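Long-range contacts in acyltransferase (Streptococcus pneumoniae, PDB 5UG1), which probably transfers acetyl groups to hydroxyls of peptidoglycan, as an O-acetyltransferase, through its C-terminal catalytic domain, captured here as a covalent methylsulfonyl adduct: residues T6-L15 and A28-V36; L54-V64 and L81-P92. All coordinates share one frame; numbering follows the deposited sequence.

Interaction 1 (T6-L15 and A28-V36). With 03S (methanesulfonic acid), chain B.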
ATOM      1  N   THR A   6      -8.508 -10.636   2.795  1.00 19.08           N
ATOM      2  CA  THR A   6      -7.647  -9.512   2.466  1.00 17.93           C
ATOM      3  C   THR A   6      -7.370  -9.511   0.970  1.00 18.48           C
ATOM      4  O   THR A   6      -6.963 -10.531   0.411  1.00 19.32           O
ATOM      5  CB  THR A   6      -6.336  -9.589   3.245  1.00 18.27           C
ATOM      6  OG1 THR A   6      -6.620  -9.677   4.647  1.00 19.43           O
ATOM      7  CG2 THR A   6      -5.485  -8.362   2.978  1.00 17.14           C
ATOM      8  N   MET A   7      -7.627  -8.377   0.328  1.00 21.28           N
ATOM      9  CA  MET A   7      -7.211  -8.123  -1.045  1.00 20.21           C
ATOM     10  C   MET A   7      -6.264  -6.932  -1.043  1.00 22.19           C
ATOM     11  O   MET A   7      -6.580  -5.878  -0.474  1.00 16.25           O
ATOM     12  CB  MET A   7      -8.413  -7.846  -1.964  1.00 20.40           C
ATOM     13  CG  MET A   7      -8.011  -7.566  -3.408  1.00 18.72           C
ATOM     14  SD  MET A   7      -9.399  -7.363  -4.502  1.00 25.74           S
ATOM     15  CE  MET A   7      -9.934  -9.056  -4.767  1.00 25.44           C
ATOM     16  N   LEU A   8      -5.100  -7.108  -1.657  1.00 19.39           N
ATOM     17  CA  LEU A   8      -4.165  -6.019  -1.902  1.00 19.37           C
ATOM     18  C   LEU A   8      -4.307  -5.579  -3.357  1.00 19.51           C
ATOM     19  O   LEU A   8      -4.279  -6.415  -4.267  1.00 20.28           O
ATOM     20  CB  LEU A   8      -2.732  -6.459  -1.603  1.00 20.29           C
ATOM     21  CG  LEU A   8      -1.653  -5.377  -1.678  1.00 22.52           C
ATOM     22  CD1 LEU A   8      -0.564  -5.674  -0.682  1.00 21.49           C
ATOM     23  CD2 LEU A   8      -1.067  -5.280  -3.094  1.00 23.83           C
ATOM     24  N   ILE A   9      -4.514  -4.282  -3.567  1.00 21.74           N
ATOM     25  CA  ILE A   9      -4.531  -3.674  -4.895  1.00 21.02           C
ATOM     26  C   ILE A   9      -3.315  -2.765  -4.944  1.00 22.35           C
ATOM     27  O   ILE A   9      -3.265  -1.759  -4.224  1.00 24.63           O
ATOM     28  CB  ILE A   9      -5.810  -2.869  -5.149  1.00 22.01           C
ATOM     29  CG1 ILE A   9      -7.066  -3.710  -4.916  1.00 24.25           C
ATOM     30  CG2 ILE A   9      -5.786  -2.226  -6.553  1.00 21.31           C
ATOM     31  CD1 ILE A   9      -8.255  -2.854  -4.461  1.00 21.88           C
ATOM     32  N   GLY A  10      -2.360  -3.130  -5.758  1.00 18.61           N
ATOM     33  CA  GLY A  10      -1.062  -2.518  -5.698  1.00 19.52           C
ATOM     34  C   GLY A  10      -0.348  -2.260  -6.996  1.00 23.94           C
ATOM     35  O   GLY A  10      -0.773  -2.671  -8.034  1.00 19.99           O
ATOM     36  N   ASP A  11       0.773  -1.574  -6.862  1.00 21.16           N
ATOM     37  CA  ASP A  11       1.617  -1.137  -7.955  1.00 25.25           C
ATOM     38  C   ASP A  11       2.821  -2.055  -8.212  1.00 25.39           C
ATOM     39  O   ASP A  11       2.898  -3.126  -7.705  1.00 24.01           O
ATOM     40  CB  ASP A  11       2.026   0.327  -7.770  1.00 23.25           C
ATOM     41  CG  ASP A  11       2.880   0.554  -6.554  1.00 25.55           C
ATOM     42  OD1 ASP A  11       3.310  -0.377  -5.942  1.00 27.13           O
ATOM     43  OD2 ASP A  11       3.130   1.679  -6.211  1.00 25.81           O
ATOM     44  N   SER A  12       3.743  -1.599  -9.027  1.00 22.63           N
ATOM     45  CA  SER A  12       4.916  -2.366  -9.356  1.00 22.07           C
ATOM     46  C   SER A  12       5.805  -2.682  -8.174  1.00 20.09           C
ATOM     47  O   SER A  12       6.466  -3.650  -8.192  1.00 25.89           O
ATOM     48  CB  SER A  12       5.734  -1.650 -10.402  1.00 29.80           C
ATOM     49  OG  SER A  12       6.399  -0.582  -9.842  1.00 30.19           O
ATOM     50  N   VAL A  13       5.811  -1.830  -7.166  1.00 24.92           N
ATOM     51  CA  VAL A  13       6.583  -2.094  -5.984  1.00 24.23           C
ATOM     52  C   VAL A  13       6.012  -3.298  -5.231  1.00 25.84           C
ATOM     53  O   VAL A  13       6.721  -4.189  -4.861  1.00 21.10           O
ATOM     54  CB  VAL A  13       6.732  -0.849  -5.100  1.00 22.71           C
ATOM     55  CG1 VAL A  13       7.561  -1.145  -3.883  1.00 19.18           C
ATOM     56  CG2 VAL A  13       7.382   0.253  -5.879  1.00 24.52           C
ATOM     57  N   ALA A  14       4.707  -3.280  -5.035  1.00 24.07           N
ATOM     58  CA  ALA A  14       4.001  -4.416  -4.505  1.00 21.77           C
ATOM     59  C   ALA A  14       4.186  -5.657  -5.392  1.00 23.71           C
ATOM     60  O   ALA A  14       4.415  -6.733  -4.890  1.00 21.60           O
ATOM     61  CB  ALA A  14       2.554  -4.107  -4.311  1.00 20.77           C
ATOM     62  N   LEU A  15       4.139  -5.471  -6.703  1.00 23.27           N
ATOM     63  CA  LEU A  15       4.296  -6.608  -7.600  1.00 23.64           C
ATOM     64  C   LEU A  15       5.681  -7.223  -7.453  1.00 30.67           C
ATOM     65  O   LEU A  15       5.846  -8.447  -7.542  1.00 31.04           O
ATOM     66  CB  LEU A  15       4.042  -6.178  -9.038  1.00 21.19           C
ATOM     67  CG  LEU A  15       4.127  -7.328 -10.044  1.00 26.89           C
ATOM     68  CD1 LEU A  15       3.081  -8.390  -9.747  1.00 23.50           C
ATOM     69  CD2 LEU A  15       4.021  -6.836 -11.491  1.00 30.74           C
ATOM     70  N   ALA A  28      -4.065 -14.464   1.206  1.00 25.85           N
ATOM     71  CA  ALA A  28      -4.396 -13.121   0.761  1.00 26.61           C
ATOM     72  C   ALA A  28      -4.474 -13.091  -0.762  1.00 24.65           C
ATOM     73  O   ALA A  28      -3.824 -13.875  -1.457  1.00 24.36           O
ATOM     74  CB  ALA A  28      -3.368 -12.109   1.260  1.00 19.09           C
ATOM     75  N   GLN A  29      -5.311 -12.202  -1.272  1.00 26.09           N
ATOM     76  CA  GLN A  29      -5.487 -12.013  -2.705  1.00 26.66           C
ATOM     77  C   GLN A  29      -4.619 -10.832  -3.111  1.00 25.32           C
ATOM     78  O   GLN A  29      -4.954  -9.681  -2.813  1.00 23.91           O
ATOM     79  CB  GLN A  29      -6.953 -11.758  -3.050  1.00 26.73           C
ATOM     80  CG  GLN A  29      -7.875 -12.931  -2.781  1.00 27.75           C
ATOM     81  CD  GLN A  29      -9.323 -12.593  -3.078  1.00 29.17           C
ATOM     82  OE1 GLN A  29     -10.141 -12.448  -2.173  1.00 29.91           O
ATOM     83  NE2 GLN A  29      -9.644 -12.464  -4.351  1.00 35.94           N
ATOM     84  N   ILE A  30      -3.500 -11.113  -3.767  1.00 22.26           N
ATOM     85  CA  ILE A  30      -2.547 -10.082  -4.155  1.00 23.79           C
ATOM     86  C   ILE A  30      -2.882  -9.707  -5.591  1.00 25.36           C
ATOM     87  O   ILE A  30      -2.708 -10.516  -6.509  1.00 25.85           O
ATOM     88  CB  ILE A  30      -1.093 -10.559  -4.011  1.00 29.50           C
ATOM     89  CG1 ILE A  30      -0.851 -11.205  -2.640  1.00 26.40           C
ATOM     90  CG2 ILE A  30      -0.113  -9.399  -4.190  1.00 25.81           C
ATOM     91  CD1 ILE A  30      -0.950 -10.243  -1.475  1.00 25.14           C
ATOM     92  N   ASN A  31      -3.407  -8.499  -5.785  1.00 21.06           N
ATOM     93  CA  ASN A  31      -3.760  -7.996  -7.112  1.00 23.40           C
ATOM     94  C   ASN A  31      -2.878  -6.771  -7.358  1.00 25.26           C
ATOM     95  O   ASN A  31      -3.267  -5.634  -7.083  1.00 26.88           O
ATOM     96  CB  ASN A  31      -5.272  -7.699  -7.186  1.00 25.17           C
ATOM     97  CG  ASN A  31      -5.685  -6.990  -8.469  1.00 46.75           C
ATOM     98  OD1 ASN A  31      -4.942  -6.943  -9.456  1.00 52.46           O
ATOM     99  ND2 ASN A  31      -6.893  -6.430  -8.458  1.00 55.83           N
ATOM    100  N   ALA A  32      -1.669  -7.006  -7.865  1.00 26.47           N
ATOM    101  CA  ALA A  32      -0.698  -5.940  -8.081  1.00 25.73           C
ATOM    102  C   ALA A  32      -0.240  -5.973  -9.525  1.00 28.15           C
ATOM    103  O   ALA A  32      -0.060  -7.051 -10.098  1.00 35.43           O
ATOM    104  CB  ALA A  32       0.514  -6.072  -7.139  1.00 18.46           C
ATOM    105  N   GLN A  33      -0.111  -4.814 -10.138  1.00 26.47           N
ATOM    106  CA  GLN A  33       0.296  -4.698 -11.532  1.00 25.40           C
ATOM    107  C   GLN A  33       1.195  -3.503 -11.757  1.00 25.46           C
ATOM    108  O   GLN A  33       1.229  -2.599 -10.977  1.00 28.52           O
ATOM    109  CB  GLN A  33      -0.909  -4.563 -12.464  1.00 41.43           C
ATOM    110  CG  GLN A  33      -2.058  -5.481 -12.168  1.00 43.74           C
ATOM    111  CD  GLN A  33      -3.287  -5.074 -12.905  1.00 54.97           C
ATOM    112  OE1 GLN A  33      -3.363  -5.198 -14.126  1.00 62.61           O
ATOM    113  NE2 GLN A  33      -4.259  -4.570 -12.184  1.00 57.29           N
ATOM    114  N   VAL A  34       1.905  -3.504 -12.855  1.00 27.76           N
ATOM    115  CA  VAL A  34       2.962  -2.546 -13.067  1.00 40.40           C
ATOM    116  C   VAL A  34       2.556  -1.083 -13.042  1.00 41.90           C
ATOM    117  O   VAL A  34       3.156  -0.315 -12.351  1.00 43.33           O
ATOM    118  CB  VAL A  34       3.780  -2.835 -14.336  1.00 41.13           C
ATOM    119  CG1 VAL A  34       4.925  -1.870 -14.429  1.00 42.34           C
ATOM    120  CG2 VAL A  34       4.284  -4.256 -14.329  1.00 36.99           C
ATOM    121  N   SER A  35       1.548  -0.721 -13.791  1.00 30.75           N
ATOM    122  CA  SER A  35       1.178   0.670 -13.909  1.00 36.70           C
ATOM    123  C   SER A  35       0.090   1.187 -12.988  1.00 34.11           C
ATOM    124  O   SER A  35      -0.438   2.228 -13.196  1.00 40.72           O
ATOM    125  CB  SER A  35       0.750   0.945 -15.326  1.00 44.41           C
ATOM    126  OG  SER A  35       1.885   1.119 -16.090  1.00 61.68           O
ATOM    127  N   VAL A  36      -0.213   0.473 -11.943  1.00 31.62           N
ATOM    128  CA  VAL A  36      -1.331   0.880 -11.100  1.00 27.90           C
ATOM    129  C   VAL A  36      -0.990   2.162 -10.342  1.00 33.09           C
ATOM    130  O   VAL A  36       0.097   2.312  -9.770  1.00 26.22           O
ATOM    131  CB  VAL A  36      -1.721  -0.271 -10.163  1.00 34.95           C
ATOM    132  CG1 VAL A  36      -2.684   0.192  -9.061  1.00 24.48           C
ATOM    133  CG2 VAL A  36      -2.340  -1.395 -10.997  1.00 26.61           C
TER
HETATM  134  S10 03S B 701       6.157   0.880 -10.178  1.00 65.06           S
HETATM  135  O11 03S B 701       7.091   1.612  -9.294  1.00 66.36           O
HETATM  136  O12 03S B 701       4.763   1.216  -9.811  1.00 66.70           O
HETATM  137  C13 03S B 701       6.434   1.313 -11.758  1.00 61.02           C
HETATM  138  O   HOH W   1       1.767   3.850  -7.395  1.00 22.69           O
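Strands 6-10 and 29-32 run parallel, their axes inclined by 11° and 4.5 Å apart at closest, and five backbone hydrogen bonds join the two segments, the first Q29 N to T6 O, the last Q33 N to G10 O just past strand 29-32. The last of these reaches G10 O from above its carbonyl plane, and V36 CB packs on the same oxygen at 3.3 Å. M7 and Q29 share one face of the sheet: the M7 chain runs extended, then bends at its last torsion (chi3 -77°), which brings CE to 3.4 Å from Q29 NE2. On the other face, I30 CD1 meets L8 CB, while A32 CB lies beneath the start of the helix, 4.0 Å from both A14 CB and L15 CB. L15 spreads its two methyls, CD1 against A32 O and CD2 3.8 Å from V34 CG2. D11 turns its carboxylate back over the helix start (chi1 64°), where OD1 accepts weak capping bonds from V13 N and A14 N; a water bridges OD2 to V36 O. Next in sequence, S12 OG is covalently bound to the sulfur (atom S10) of the methylsulfonyl group, and S12 N donates to its O12 at 3.1 Å. V13 CG2 lies beside O11 and V34 O beside O12, and H145 NE2 is hydrogen-bonded to S12 OG. The strand-to-helix turn carrying a modified serine at the C-terminal edge of a parallel sheet is consistent with the nucleophile position of a Ser-His-Asp triad, with H145 and D142 as likely partners, in an atypical alpha/beta hydrolase fold.

Interaction 2 (L54-V64 and L81-P92)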
ATOM      1  N   LEU A  54     -14.720  -7.875  -3.298  1.00 21.09           N
ATOM      2  CA  LEU A  54     -13.889  -7.166  -2.333  1.00 20.00           C
ATOM      3  C   LEU A  54     -14.113  -7.740  -0.938  1.00 20.36           C
ATOM      4  O   LEU A  54     -15.236  -7.683  -0.431  1.00 20.86           O
ATOM      5  CB  LEU A  54     -14.207  -5.673  -2.343  1.00 21.04           C
ATOM      6  CG  LEU A  54     -13.121  -4.766  -1.769  1.00 22.66           C
ATOM      7  CD1 LEU A  54     -11.867  -4.905  -2.627  1.00 21.32           C
ATOM      8  CD2 LEU A  54     -13.557  -3.294  -1.677  1.00 20.30           C
ATOM      9  N   PRO A  55     -13.098  -8.296  -0.295  1.00 21.32           N
ATOM     10  CA  PRO A  55     -13.273  -8.827   1.060  1.00 21.03           C
ATOM     11  C   PRO A  55     -13.098  -7.710   2.081  1.00 22.25           C
ATOM     12  O   PRO A  55     -12.837  -6.561   1.731  1.00 19.82           O
ATOM     13  CB  PRO A  55     -12.155  -9.858   1.161  1.00 21.61           C
ATOM     14  CG  PRO A  55     -11.040  -9.197   0.370  1.00 20.68           C
ATOM     15  CD  PRO A  55     -11.731  -8.527  -0.796  1.00 20.22           C
ATOM     16  N   LYS A  56     -13.180  -8.089   3.362  1.00 21.11           N
ATOM     17  CA  LYS A  56     -13.292  -7.110   4.439  1.00 21.00           C
ATOM     18  C   LYS A  56     -12.105  -6.154   4.476  1.00 19.96           C
ATOM     19  O   LYS A  56     -12.280  -4.942   4.604  1.00 24.98           O
ATOM     20  CB  LYS A  56     -13.431  -7.817   5.786  1.00 24.46           C
ATOM     21  CG  LYS A  56     -13.638  -6.836   6.924  1.00 24.29           C
ATOM     22  CD  LYS A  56     -13.745  -7.526   8.248  1.00 26.01           C
ATOM     23  CE  LYS A  56     -12.397  -7.595   8.931  1.00 29.46           C
ATOM     24  NZ  LYS A  56     -12.504  -8.264  10.264  1.00 36.94           N
ATOM     25  N   THR A  57     -10.891  -6.673   4.406  1.00 19.89           N
ATOM     26  CA  THR A  57      -9.708  -5.839   4.539  1.00 23.53           C
ATOM     27  C   THR A  57      -9.143  -5.533   3.157  1.00 22.18           C
ATOM     28  O   THR A  57      -8.877  -6.448   2.369  1.00 21.01           O
ATOM     29  CB  THR A  57      -8.657  -6.514   5.419  1.00 25.13           C
ATOM     30  OG1 THR A  57      -9.285  -6.998   6.613  1.00 30.16           O
ATOM     31  CG2 THR A  57      -7.590  -5.526   5.798  1.00 27.48           C
ATOM     32  N   VAL A  58      -8.963  -4.244   2.875  1.00 18.69           N
ATOM     33  CA  VAL A  58      -8.473  -3.745   1.594  1.00 16.90           C
ATOM     34  C   VAL A  58      -7.117  -3.089   1.826  1.00 18.62           C
ATOM     35  O   VAL A  58      -6.981  -2.205   2.684  1.00 20.19           O
ATOM     36  CB  VAL A  58      -9.465  -2.744   0.973  1.00 24.28           C
ATOM     37  CG1 VAL A  58      -9.026  -2.358  -0.438  1.00 21.70           C
ATOM     38  CG2 VAL A  58     -10.883  -3.317   0.986  1.00 24.41           C
ATOM     39  N   VAL A  59      -6.114  -3.514   1.070  1.00 16.85           N
ATOM     40  CA  VAL A  59      -4.785  -2.926   1.147  1.00 23.21           C
ATOM     41  C   VAL A  59      -4.528  -2.167  -0.147  1.00 20.72           C
ATOM     42  O   VAL A  59      -4.531  -2.761  -1.232  1.00 22.38           O
ATOM     43  CB  VAL A  59      -3.699  -3.983   1.393  1.00 23.03           C
ATOM     44  CG1 VAL A  59      -2.374  -3.288   1.667  1.00 17.99           C
ATOM     45  CG2 VAL A  59      -4.094  -4.892   2.571  1.00 18.37           C
ATOM     46  N   ILE A  60      -4.298  -0.860  -0.027  1.00 16.19           N
ATOM     47  CA  ILE A  60      -4.010   0.011  -1.161  1.00 19.64           C
ATOM     48  C   ILE A  60      -2.507   0.267  -1.140  1.00 18.77           C
ATOM     49  O   ILE A  60      -2.012   1.052  -0.323  1.00 21.70           O
ATOM     50  CB  ILE A  60      -4.809   1.322  -1.101  1.00 21.78           C
ATOM     51  CG1 ILE A  60      -6.315   1.054  -1.018  1.00 21.63           C
ATOM     52  CG2 ILE A  60      -4.470   2.228  -2.315  1.00 19.68           C
ATOM     53  CD1 ILE A  60      -6.896   0.142  -2.146  1.00 17.08           C
ATOM     54  N   ALA A  61      -1.771  -0.403  -2.022  1.00 18.12           N
ATOM     55  CA  ALA A  61      -0.309  -0.319  -2.050  1.00 18.16           C
ATOM     56  C   ALA A  61       0.126   0.414  -3.317  1.00 27.55           C
ATOM     57  O   ALA A  61       0.630  -0.175  -4.279  1.00 19.66           O
ATOM     58  CB  ALA A  61       0.309  -1.728  -1.948  1.00 19.08           C
ATOM     59  N   THR A  62      -0.081   1.730  -3.307  1.00 18.26           N
ATOM     60  CA  THR A  62       0.169   2.600  -4.447  1.00 18.84           C
ATOM     61  C   THR A  62       0.722   3.924  -3.936  1.00 18.93           C
ATOM     62  O   THR A  62       0.754   4.185  -2.730  1.00 27.48           O
ATOM     63  CB  THR A  62      -1.112   2.892  -5.244  1.00 24.92           C
ATOM     64  OG1 THR A  62      -2.043   3.574  -4.392  1.00 25.71           O
ATOM     65  CG2 THR A  62      -1.763   1.616  -5.806  1.00 18.57           C
ATOM     66  N   GLY A  63       1.064   4.801  -4.836  1.00 19.74           N
ATOM     67  CA  GLY A  63       1.400   6.147  -4.459  1.00 21.62           C
ATOM     68  C   GLY A  63       2.630   6.737  -5.087  1.00 22.63           C
ATOM     69  O   GLY A  63       2.745   7.906  -5.194  1.00 28.04           O
ATOM     70  N   VAL A  64       3.539   5.899  -5.519  1.00 22.31           N
ATOM     71  CA  VAL A  64       4.743   6.355  -6.142  1.00 24.01           C
ATOM     72  C   VAL A  64       4.546   6.689  -7.618  1.00 31.06           C
ATOM     73  O   VAL A  64       5.190   7.523  -8.112  1.00 27.69           O
ATOM     74  CB  VAL A  64       5.912   5.375  -5.919  1.00 25.56           C
ATOM     75  CG1 VAL A  64       5.863   4.228  -6.888  1.00 25.67           C
ATOM     76  CG2 VAL A  64       7.244   6.069  -5.928  1.00 26.74           C
ATOM     77  N   LEU A  81     -14.203   4.082  -0.008  1.00 21.79           N
ATOM     78  CA  LEU A  81     -14.171   2.777   0.635  1.00 20.59           C
ATOM     79  C   LEU A  81     -15.597   2.375   0.999  1.00 25.00           C
ATOM     80  O   LEU A  81     -16.309   3.162   1.637  1.00 19.48           O
ATOM     81  CB  LEU A  81     -13.295   2.803   1.887  1.00 17.48           C
ATOM     82  CG  LEU A  81     -13.204   1.505   2.688  1.00 25.04           C
ATOM     83  CD1 LEU A  81     -12.271   0.514   1.993  1.00 22.77           C
ATOM     84  CD2 LEU A  81     -12.750   1.770   4.115  1.00 21.63           C
ATOM     85  N   PRO A  82     -16.063   1.203   0.574  1.00 23.63           N
ATOM     86  CA  PRO A  82     -17.459   0.842   0.838  1.00 24.55           C
ATOM     87  C   PRO A  82     -17.651   0.501   2.298  1.00 25.89           C
ATOM     88  O   PRO A  82     -16.722   0.071   2.986  1.00 25.82           O
ATOM     89  CB  PRO A  82     -17.693  -0.387  -0.052  1.00 23.42           C
ATOM     90  CG  PRO A  82     -16.527  -0.427  -0.992  1.00 18.76           C
ATOM     91  CD  PRO A  82     -15.384   0.197  -0.254  1.00 26.87           C
ATOM     92  N   LYS A  83     -18.876   0.718   2.769  1.00 22.76           N
ATOM     93  CA  LYS A  83     -19.256   0.301   4.108  1.00 25.81           C
ATOM     94  C   LYS A  83     -18.872  -1.154   4.328  1.00 30.67           C
ATOM     95  O   LYS A  83     -19.003  -1.987   3.426  1.00 22.42           O
ATOM     96  CB  LYS A  83     -20.766   0.479   4.301  1.00 35.57           C
ATOM     97  CG  LYS A  83     -21.194   1.927   4.403  1.00 48.69           C
ATOM     98  CD  LYS A  83     -22.704   2.066   4.621  1.00 60.99           C
ATOM     99  CE  LYS A  83     -23.427   2.485   3.338  1.00 64.03           C
ATOM    100  NZ  LYS A  83     -24.866   2.830   3.569  1.00 66.78           N
ATOM    101  N   GLY A  84     -18.379  -1.451   5.532  1.00 25.03           N
ATOM    102  CA  GLY A  84     -18.114  -2.812   5.943  1.00 28.92           C
ATOM    103  C   GLY A  84     -16.679  -3.258   5.793  1.00 25.50           C
ATOM    104  O   GLY A  84     -16.379  -4.428   6.065  1.00 22.57           O
ATOM    105  N   HIS A  85     -15.787  -2.367   5.374  1.00 22.30           N
ATOM    106  CA  HIS A  85     -14.395  -2.702   5.122  1.00 21.57           C
ATOM    107  C   HIS A  85     -13.479  -1.960   6.082  1.00 22.33           C
ATOM    108  O   HIS A  85     -13.830  -0.911   6.628  1.00 21.57           O
ATOM    109  CB  HIS A  85     -14.013  -2.362   3.683  1.00 18.82           C
ATOM    110  CG  HIS A  85     -14.786  -3.138   2.659  1.00 28.20           C
ATOM    111  ND1 HIS A  85     -14.379  -4.374   2.197  1.00 27.86           N
ATOM    112  CD2 HIS A  85     -15.943  -2.858   2.016  1.00 25.42           C
ATOM    113  CE1 HIS A  85     -15.248  -4.813   1.304  1.00 29.03           C
ATOM    114  NE2 HIS A  85     -16.207  -3.914   1.179  1.00 19.66           N
ATOM    115  N   HIS A  86     -12.303  -2.534   6.293  1.00 19.74           N
ATOM    116  CA  HIS A  86     -11.171  -1.839   6.876  1.00 19.59           C
ATOM    117  C   HIS A  86     -10.129  -1.671   5.782  1.00 26.35           C
ATOM    118  O   HIS A  86      -9.976  -2.541   4.922  1.00 24.87           O
ATOM    119  CB  HIS A  86     -10.580  -2.605   8.062  1.00 20.65           C
ATOM    120  CG  HIS A  86      -9.630  -1.791   8.892  1.00 23.76           C
ATOM    121  ND1 HIS A  86     -10.002  -1.184  10.074  1.00 24.18           N
ATOM    122  CD2 HIS A  86      -8.321  -1.492   8.713  1.00 23.71           C
ATOM    123  CE1 HIS A  86      -8.963  -0.544  10.585  1.00 24.22           C
ATOM    124  NE2 HIS A  86      -7.931  -0.712   9.778  1.00 24.09           N
ATOM    125  N   MET A  87      -9.426  -0.552   5.804  1.00 24.08           N
ATOM    126  CA  MET A  87      -8.533  -0.183   4.719  1.00 23.63           C
ATOM    127  C   MET A  87      -7.141   0.044   5.276  1.00 22.73           C
ATOM    128  O   MET A  87      -6.983   0.683   6.315  1.00 17.97           O
ATOM    129  CB  MET A  87      -9.036   1.079   4.015  1.00 23.32           C
ATOM    130  CG  MET A  87      -8.270   1.513   2.801  1.00 31.72           C
ATOM    131  SD  MET A  87      -8.947   3.091   2.214  1.00 33.03           S
ATOM    132  CE  MET A  87      -9.061   2.690   0.486  1.00 31.30           C
ATOM    133  N   ILE A  88      -6.136  -0.484   4.586  1.00 24.20           N
ATOM    134  CA  ILE A  88      -4.739  -0.265   4.945  1.00 29.40           C
ATOM    135  C   ILE A  88      -4.065   0.521   3.827  1.00 24.86           C
ATOM    136  O   ILE A  88      -4.172   0.152   2.653  1.00 18.38           O
ATOM    137  CB  ILE A  88      -4.033  -1.601   5.210  1.00 17.97           C
ATOM    138  CG1 ILE A  88      -4.613  -2.206   6.480  1.00 21.35           C
ATOM    139  CG2 ILE A  88      -2.535  -1.425   5.322  1.00 18.46           C
ATOM    140  CD1 ILE A  88      -4.054  -3.498   6.766  1.00 27.16           C
ATOM    141  N   LEU A  89      -3.381   1.609   4.187  1.00 24.89           N
ATOM    142  CA  LEU A  89      -2.693   2.457   3.218  1.00 22.03           C
ATOM    143  C   LEU A  89      -1.190   2.215   3.316  1.00 25.16           C
ATOM    144  O   LEU A  89      -0.602   2.377   4.395  1.00 22.27           O
ATOM    145  CB  LEU A  89      -3.024   3.932   3.460  1.00 24.07           C
ATOM    146  CG  LEU A  89      -4.512   4.271   3.584  1.00 24.36           C
ATOM    147  CD1 LEU A  89      -4.699   5.733   3.971  1.00 22.84           C
ATOM    148  CD2 LEU A  89      -5.270   3.948   2.299  1.00 21.26           C
ATOM    149  N   VAL A  90      -0.565   1.844   2.194  1.00 17.49           N
ATOM    150  CA  VAL A  90       0.877   1.616   2.142  1.00 18.37           C
ATOM    151  C   VAL A  90       1.542   2.872   1.577  1.00 24.64           C
ATOM    152  O   VAL A  90       1.350   3.215   0.401  1.00 20.21           O
ATOM    153  CB  VAL A  90       1.223   0.376   1.312  1.00 19.34           C
ATOM    154  CG1 VAL A  90       2.620  -0.129   1.695  1.00 19.98           C
ATOM    155  CG2 VAL A  90       0.187  -0.716   1.521  1.00 18.33           C
ATOM    156  N   THR A  91       2.328   3.563   2.407  1.00 18.76           N
ATOM    157  CA  THR A  91       2.925   4.820   1.987  1.00 18.25           C
ATOM    158  C   THR A  91       3.976   4.566   0.908  1.00 23.05           C
ATOM    159  O   THR A  91       4.636   3.522   0.906  1.00 21.35           O
ATOM    160  CB  THR A  91       3.565   5.556   3.167  1.00 18.30           C
ATOM    161  OG1 THR A  91       4.496   4.692   3.834  1.00 20.13           O
ATOM    162  CG2 THR A  91       2.491   6.075   4.169  1.00 18.15           C
ATOM    163  N   PRO A  92       4.130   5.489  -0.041  1.00 18.30           N
ATOM    164  CA  PRO A  92       5.096   5.286  -1.120  1.00 19.80           C
ATOM    165  C   PRO A  92       6.482   5.770  -0.720  1.00 23.82           C
ATOM    166  O   PRO A  92       6.645   6.591   0.182  1.00 29.35           O
ATOM    167  CB  PRO A  92       4.523   6.137  -2.262  1.00 18.70           C
ATOM    168  CG  PRO A  92       3.819   7.237  -1.559  1.00 18.29           C
ATOM    169  CD  PRO A  92       3.313   6.697  -0.254  1.00 18.00           C
TER
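The H85 imidazole carries L54 CD2 over one face, a CH-pi contact 4.0 Å from the ring centroid, while the carbonyl oxygens of L54 and P55 lie in plane at its edge. H85 ND1 donates to P55 O at 2.7 Å and to K56 O at 3.2 Å, but both bonds are weak and bent, consistent with a bifurcated donor that neither carbonyl meets head-on. The ring gets there with CG beside its backbone N (chi1 -62°), swinging from the end of the type II turn P82-H85 back to the loop before strand 57-61; V58 CG2 approaches it obliquely. Beyond the histidine the strands run parallel, 18° apart in direction, with backbone bonds from H86 N to K56 O through V90 N to I60 O; I60 N to I88 O is almost straight at 172°. I60 CG1 touches M87 CE at 3.5 Å, a turn about the CG-SD bond carrying the M87 methyl across. V90 CG2 touches V59 CG1 and A61 CB, 3.6 Å from each. Past the strand ends, P92 CB packs 3.4 Å from V64 N and lies close to G63, carrying the contact to the rim of the methylsulfonyl pocket, which V64 lines. The two strands and helix 70-80 between them form a beta-alpha-beta unit. That helix covers I60, M87 and L89 through W74 and I77, M45 of helix 38-50 also reaches L54 and M87, and helix 150-171 packs on T57, A61 and I88 on the other face; H86 NE2 is hydrogen-bonded to T123 OG1 of strand 122-125.

Both interactions belong to one five-stranded parallel sheet, in which strands 6-10 and 57-61 are neighbours: M7 O to V59 N and I9 N to V59 O are probable hydrogen bonds stitching them together. Interaction 1 includes the outermost strand 29-32, so part of it is solvent-facing, with Q29, Q33 and V34 exposed; interaction 2 lies in the sheet interior and is largely buried and aliphatic along its strands, with H85 turned onto backbone carbonyls while H86 and T62 hydrogen-bond outside the contact. The helices 38-50 and 150-171 serve both. At the C-terminal ends of the strands the two converge on the methylsulfonyl pocket, interaction 1 supplying the modified serine and interaction 2 a flanking valine.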